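Local coordinates for protein endo-beta-mannanase (Opitutaceae bacterium TAV5, PDB 7BOB) that hydrolyses beta-1,4-mannosidic linkages as a homotrimeric exo-beta-1,4-mannosidase of glycoside hydrolase family 5, probably releasing mannose from chain ends in the termite hindgut, at residues Y24-A27 against E32-Q35; G71-T76 against G130-R135; H140-A145 against E184-A189. All blocks are in the same frame, centred on the assembly; numbering follows the deposited sequence.

In the fold
The three contacts lie in the N-terminal beta/alpha barrel of eight parallel strands, as expected for a family 5 glycoside hydrolase. They come in series along the sequence. Contact 1 follows strand 20-23 and ends on helix 33-36. Contact 2 joins the start of helix 75-89 to helix 124-141. Contact 3 joins that helix's end to the loop before strand 191-192. Contacts 2 and 3, centres about 15 Å apart, touch through an Arg135-Glu184 salt bridge and packing of Arg135 on Val185. Contact 1 stands apart, its centre about 20 Å from contact 2's and about 24 Å from contact 3's. Contacts 2 and 3 tie helix 124-141 to its neighbours; contact 1 packs the loop after the first strand.

Contact 1. Residues Y24-A27 against E32-Q35; sequences YWPA and EMWQ
Met33 carries the contact and packs against Tyr24, Trp25 and Pro26. The apolar packing is closest along its aliphatic part. Met33 CB lies at the edge of the Trp25 ring, near its plane, 3.6 Å from CE3. Met33 CG meets Pro26 CG, also at 3.6 Å. The chain is extended up to the sulfur, with CG anti to the backbone N (chi1 175°), and bends at the last torsion (68°). This bend brings CE to 3.9 Å from Trp25 CZ3. The same methyl lies over one face of its neighbour Trp34, toward the rim.

Residues 24-27 lie in the loop after the first barrel strand, 20-23, which leads into residues 32-35 at the start of helix 33-36. Glu32 is its N-cap, and its carboxylate forms a salt bridge with Arg62.

Two Met-aromatic contacts add to the packing. Met33 SD is 5.3 Å from the centroid of the Tyr24 ring and 5.5 Å from that of the six-membered ring of Trp25. Both approaches are oblique.

The polar groups are held from outside. Tyr24 OH hydrogen-bonds Asp45 on helix 39-51, and Trp34 NE1 hydrogen-bonds the carbonyl of Phe60 on strand 56-62.

Contact 2. Residues G71-T76 against G130-R135; sequences GEYDAT and GAAYAR
Tyr73 reaches the helix of residues 130-135 with its hydroxyl, which lies beside the backbone at Ala132. Tyr73 OH is 3.6 Å from Ala132 O and 3.7 Å from Ala132 CB. This is van der Waals contact. The carbonyl of Ala132 has a hydrogen-bond partner in the hydroxyl of Thr136, one turn further along the helix. Tyr133 takes a looser part. Tyr73 CE1 approaches the edge of the Tyr133 ring, near its plane, at 4.4 Å from CD1.

The CG of Tyr73 is anti to its own carbonyl carbon and beside the backbone N (chi1 -54°). This turns the ring from the loop toward the helix. The Tyr73 side chain also touches Glu67, Arg129 and Thr136. The Tyr133 ring stacks on Trp63, and its hydroxyl hydrogen-bonds the carbonyl of Leu99 on strand 94-101.

Next to Tyr73, Asp74 is the N-cap of helix 75-89, and its OD1 accepts a weak capping bond from Thr76 N at 2.8 Å, with an N-H...O angle of 122°.

The contact thus joins the entry to helix 75-89 with the middle of helix 124-141, two helices on the outside of the beta/alpha barrel. Strand 94-101 lies between them in the chain. Within residues 130-135, Ala131 and Ala134 pack against helix 168-183.

Contact 3. Residues H140-A145 against E184-A189; sequences HLKPFA and EVLPEA
The backbones come nearest at Lys142 and Leu186, with CA atoms 6.9 Å apart, where the 3-10 segment at 142-143, following helix 124-141, faces a loop with a type I turn from Leu186 to Ala189. The turn is closed by a bond from Ala189 N to Leu186 O (3.0 Å).

Leu186 is the main side chain of the loop. One methyl, CD2, meets two residues of the facing segment. It lies 3.6 Å from Lys142 CG and 3.8 Å from Ala145 CB. Ala145 N bonds to Lys142 O within the same segment.

Lys142 has its CG anti to the backbone N (chi1 -171°) and stays extended to its end. Its aliphatic chain therefore runs past Val185 as well. Lys142 CD is 4.1 Å from Val185 CG1, and CE is equally far from Val185 O. The contact is made by the methylenes, at the surface of the protein.

Val185 also packs on Arg135, Thr138 and Thr139 of helix 124-141, Glu184 forms a salt bridge with Arg135, and Leu186 and Ala189 touch Ile151 at the start of strand 151-154. The loop thus links helix 168-183 to strand 191-192 while lying against helix 124-141 and strand 151-154. On the other side, Leu141 and Phe144 pack against Leu85 of helix 75-89.

Contact 1. Residues Y24-A27 against E32-Q35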
# COMPACT_ATOMS: atom_id res chain seq x y z
N TYR A 24 17.65 16.31 28.52
CA TYR A 24 17.31 16.17 29.94
C TYR A 24 15.82 16.06 30.21
O TYR A 24 15.04 16.91 29.77
CB TYR A 24 17.82 17.35 30.77
CG TYR A 24 17.48 17.19 32.23
CD1 TYR A 24 18.11 16.23 33.01
CD2 TYR A 24 16.52 17.98 32.82
CE1 TYR A 24 17.81 16.07 34.34
CE2 TYR A 24 16.20 17.84 34.16
CZ TYR A 24 16.85 16.88 34.91
OH TYR A 24 16.51 16.77 36.24
N TRP A 25 15.46 15.04 31.00
CA TRP A 25 14.24 14.96 31.81
C TRP A 25 14.65 14.42 33.17
O TRP A 25 15.52 13.55 33.25
CB TRP A 25 13.16 14.04 31.23
CG TRP A 25 12.49 14.49 29.97
CD1 TRP A 25 12.62 13.92 28.74
CD2 TRP A 25 11.55 15.56 29.83
NE1 TRP A 25 11.84 14.59 27.83
CE2 TRP A 25 11.17 15.59 28.47
CE3 TRP A 25 11.00 16.49 30.71
CZ2 TRP A 25 10.26 16.52 27.97
CZ3 TRP A 25 10.08 17.42 30.21
CH2 TRP A 25 9.72 17.43 28.85
N PRO A 26 14.04 14.88 34.26
CA PRO A 26 14.34 14.27 35.57
C PRO A 26 13.98 12.80 35.59
O PRO A 26 13.05 12.35 34.92
CB PRO A 26 13.45 15.06 36.54
CG PRO A 26 12.98 16.25 35.78
CD PRO A 26 12.93 15.84 34.35
N ALA A 27 14.72 12.03 36.40
CA ALA A 27 14.43 10.61 36.56
C ALA A 27 13.02 10.36 37.10
O ALA A 27 12.34 9.42 36.67
CB ALA A 27 15.44 9.98 37.51
N GLU A 32 6.78 14.72 32.50
CA GLU A 32 5.90 15.52 33.34
C GLU A 32 6.66 16.58 34.15
O GLU A 32 6.10 17.11 35.11
CB GLU A 32 5.07 14.62 34.28
CG GLU A 32 4.10 13.63 33.55
CD GLU A 32 3.16 14.34 32.57
OE1 GLU A 32 2.58 15.37 32.99
OE2 GLU A 32 2.98 13.89 31.40
N MET A 33 7.90 16.90 33.77
CA MET A 33 8.78 17.75 34.58
C MET A 33 8.13 19.07 34.96
O MET A 33 8.24 19.51 36.11
CB MET A 33 10.08 18.02 33.83
CG MET A 33 10.99 19.00 34.55
SD MET A 33 12.46 19.42 33.59
CE MET A 33 11.72 20.36 32.25
N TRP A 34 7.49 19.75 34.00
CA TRP A 34 6.92 21.06 34.28
C TRP A 34 5.80 20.99 35.30
O TRP A 34 5.61 21.94 36.08
CB TRP A 34 6.44 21.70 32.98
CG TRP A 34 7.56 21.92 32.02
CD1 TRP A 34 7.79 21.24 30.85
CD2 TRP A 34 8.63 22.87 32.14
NE1 TRP A 34 8.93 21.72 30.24
CE2 TRP A 34 9.46 22.72 31.01
CE3 TRP A 34 8.97 23.85 33.10
CZ2 TRP A 34 10.62 23.50 30.81
CZ3 TRP A 34 10.11 24.62 32.90
CH2 TRP A 34 10.92 24.44 31.76
N GLN A 35 5.06 19.88 35.34
CA GLN A 35 3.97 19.73 36.31
C GLN A 35 4.49 19.27 37.66
O GLN A 35 4.06 19.78 38.70
CB GLN A 35 2.93 18.72 35.79
CG GLN A 35 2.29 19.07 34.46
CD GLN A 35 1.36 20.28 34.56
OE1 GLN A 35 0.88 20.63 35.64
NE2 GLN A 35 1.08 20.90 33.41

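Contact 2. Residues G71-T76 against G130-R135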
# COMPACT_ATOMS: atom_id res chain seq x y z
N GLY A 71 -4.15 31.04 24.04
CA GLY A 71 -3.73 32.39 24.41
C GLY A 71 -3.54 32.64 25.89
O GLY A 71 -3.14 33.75 26.26
N GLU A 72 -3.80 31.66 26.74
CA GLU A 72 -3.60 31.79 28.18
C GLU A 72 -2.36 31.00 28.56
O GLU A 72 -2.39 29.76 28.56
CB GLU A 72 -4.82 31.27 28.94
CG GLU A 72 -6.12 31.91 28.54
CD GLU A 72 -7.23 31.54 29.49
OE1 GLU A 72 -6.98 31.55 30.72
OE2 GLU A 72 -8.34 31.21 29.01
N TYR A 73 -1.28 31.69 28.86
CA TYR A 73 -0.02 31.04 29.18
C TYR A 73 0.11 30.86 30.69
O TYR A 73 -0.16 31.79 31.46
CB TYR A 73 1.15 31.84 28.63
CG TYR A 73 1.02 32.12 27.14
CD1 TYR A 73 1.36 31.15 26.20
CD2 TYR A 73 0.54 33.33 26.68
CE1 TYR A 73 1.23 31.40 24.84
CE2 TYR A 73 0.40 33.59 25.33
CZ TYR A 73 0.75 32.62 24.41
OH TYR A 73 0.62 32.87 23.07
N ASP A 74 0.52 29.66 31.11
CA ASP A 74 0.56 29.34 32.54
C ASP A 74 1.71 30.08 33.21
O ASP A 74 2.89 29.84 32.90
CB ASP A 74 0.69 27.83 32.75
CG ASP A 74 0.46 27.41 34.19
OD1 ASP A 74 1.13 27.97 35.07
OD2 ASP A 74 -0.36 26.51 34.46
N ALA A 75 1.37 30.96 34.15
CA ALA A 75 2.40 31.76 34.81
C ALA A 75 3.30 30.91 35.70
O ALA A 75 4.48 31.22 35.85
CB ALA A 75 1.76 32.89 35.62
N THR A 76 2.78 29.84 36.30
CA THR A 76 3.65 28.99 37.10
C THR A 76 4.74 28.34 36.25
O THR A 76 5.90 28.27 36.66
CB THR A 76 2.84 27.92 37.82
OG1 THR A 76 1.84 28.53 38.63
CG2 THR A 76 3.75 27.05 38.70
N GLY A 130 0.59 28.87 16.92
CA GLY A 130 1.99 28.47 17.02
C GLY A 130 2.93 29.66 16.99
O GLY A 130 3.87 29.74 17.79
N ALA A 131 2.69 30.61 16.09
CA ALA A 131 3.52 31.81 16.02
C ALA A 131 3.48 32.58 17.33
O ALA A 131 4.53 32.96 17.88
CB ALA A 131 3.07 32.70 14.86
N ALA A 132 2.29 32.80 17.87
CA ALA A 132 2.18 33.54 19.13
C ALA A 132 2.92 32.82 20.24
O ALA A 132 3.60 33.44 21.06
CB ALA A 132 0.72 33.75 19.49
N TYR A 133 2.81 31.48 20.27
CA TYR A 133 3.50 30.70 21.30
C TYR A 133 5.01 30.80 21.15
O TYR A 133 5.73 30.91 22.15
CB TYR A 133 3.04 29.24 21.22
CG TYR A 133 3.91 28.26 21.97
CD1 TYR A 133 3.97 28.26 23.36
CD2 TYR A 133 4.65 27.30 21.28
CE1 TYR A 133 4.75 27.33 24.05
CE2 TYR A 133 5.44 26.37 21.95
CZ TYR A 133 5.48 26.39 23.34
OH TYR A 133 6.26 25.46 24.00
N ALA A 134 5.51 30.77 19.92
CA ALA A 134 6.95 30.91 19.72
C ALA A 134 7.43 32.29 20.19
O ALA A 134 8.47 32.41 20.85
CB ALA A 134 7.31 30.69 18.26
N ARG A 135 6.68 33.34 19.83
CA ARG A 135 7.05 34.68 20.27
C ARG A 135 7.00 34.79 21.79
O ARG A 135 7.90 35.39 22.40
CB ARG A 135 6.15 35.71 19.60
CG ARG A 135 6.49 37.13 20.03
CD ARG A 135 5.86 38.18 19.12
NE ARG A 135 4.41 38.03 19.10
CZ ARG A 135 3.71 37.57 18.06
NH1 ARG A 135 4.33 37.22 16.93
NH2 ARG A 135 2.38 37.46 18.15

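Contact 3. Residues H140-A145 against E184-A189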
# COMPACT_ATOMS: atom_id res chain seq x y z
N HIS A 140 10.37 35.20 26.97
CA HIS A 140 10.88 34.80 28.27
C HIS A 140 12.31 34.28 28.23
O HIS A 140 12.91 34.13 29.30
CB HIS A 140 9.97 33.74 28.88
CG HIS A 140 8.69 34.30 29.39
ND1 HIS A 140 8.49 34.59 30.72
CD2 HIS A 140 7.57 34.69 28.74
CE1 HIS A 140 7.28 35.10 30.88
NE2 HIS A 140 6.70 35.17 29.69
N LEU A 141 12.85 34.00 27.05
CA LEU A 141 14.26 33.65 26.93
C LEU A 141 15.15 34.87 26.73
O LEU A 141 16.36 34.77 26.95
CB LEU A 141 14.49 32.71 25.73
CG LEU A 141 13.67 31.42 25.66
CD1 LEU A 141 13.87 30.79 24.29
CD2 LEU A 141 14.12 30.47 26.74
N LYS A 142 14.57 35.98 26.26
CA LYS A 142 15.37 37.16 25.95
C LYS A 142 16.30 37.59 27.08
O LYS A 142 17.46 37.91 26.79
CB LYS A 142 14.45 38.33 25.54
CG LYS A 142 15.22 39.52 24.98
CD LYS A 142 14.30 40.59 24.40
CE LYS A 142 15.11 41.73 23.79
NZ LYS A 142 14.30 42.96 23.60
N PRO A 143 15.89 37.58 28.36
CA PRO A 143 16.85 37.91 29.43
C PRO A 143 18.03 36.97 29.52
O PRO A 143 18.96 37.24 30.29
CB PRO A 143 16.00 37.85 30.71
CG PRO A 143 14.63 38.20 30.25
CD PRO A 143 14.51 37.53 28.88
N PHE A 144 18.05 35.87 28.75
CA PHE A 144 19.20 34.98 28.77
C PHE A 144 19.85 34.84 27.40
O PHE A 144 20.70 33.97 27.22
CB PHE A 144 18.80 33.62 29.32
CG PHE A 144 18.22 33.68 30.70
CD1 PHE A 144 19.04 33.52 31.82
CD2 PHE A 144 16.88 33.93 30.89
CE1 PHE A 144 18.52 33.58 33.09
CE2 PHE A 144 16.34 33.99 32.17
CZ PHE A 144 17.17 33.81 33.26
N ALA A 145 19.52 35.74 26.47
CA ALA A 145 19.84 35.56 25.05
C ALA A 145 21.30 35.24 24.80
O ALA A 145 21.61 34.46 23.89
CB ALA A 145 19.44 36.81 24.27
N GLU A 184 11.15 37.99 15.70
CA GLU A 184 10.49 39.23 16.12
C GLU A 184 10.92 39.64 17.52
O GLU A 184 10.72 40.80 17.91
CB GLU A 184 8.98 39.08 16.08
CG GLU A 184 8.38 39.21 14.69
CD GLU A 184 6.89 38.92 14.69
OE1 GLU A 184 6.25 39.12 15.74
OE2 GLU A 184 6.36 38.48 13.64
N VAL A 185 11.52 38.72 18.28
CA VAL A 185 12.00 39.00 19.63
C VAL A 185 13.52 38.95 19.70
O VAL A 185 14.13 39.82 20.33
CB VAL A 185 11.36 38.01 20.63
CG1 VAL A 185 12.01 38.15 22.02
CG2 VAL A 185 9.86 38.22 20.69
N LEU A 186 14.15 37.97 19.07
CA LEU A 186 15.61 37.82 19.10
C LEU A 186 16.09 37.67 17.66
O LEU A 186 16.41 36.56 17.21
CB LEU A 186 16.03 36.63 19.96
CG LEU A 186 15.75 36.69 21.45
CD1 LEU A 186 16.13 35.37 22.11
CD2 LEU A 186 16.54 37.85 22.06
N PRO A 187 16.17 38.77 16.92
CA PRO A 187 16.49 38.67 15.48
C PRO A 187 17.80 37.98 15.17
O PRO A 187 17.94 37.44 14.06
CB PRO A 187 16.52 40.14 15.02
CG PRO A 187 16.65 40.95 16.30
CD PRO A 187 15.91 40.16 17.33
N GLU A 188 18.76 37.95 16.10
CA GLU A 188 20.07 37.37 15.85
C GLU A 188 20.24 35.99 16.48
O GLU A 188 21.35 35.46 16.49
CB GLU A 188 21.17 38.31 16.36
CG GLU A 188 21.22 39.65 15.64
CD GLU A 188 21.06 39.51 14.13
OE1 GLU A 188 21.91 38.86 13.49
OE2 GLU A 188 20.07 40.05 13.58
N ALA A 189 19.17 35.42 17.03
CA ALA A 189 19.28 34.12 17.67
C ALA A 189 19.72 33.05 16.68
O ALA A 189 19.46 33.12 15.47
CB ALA A 189 17.93 33.73 18.29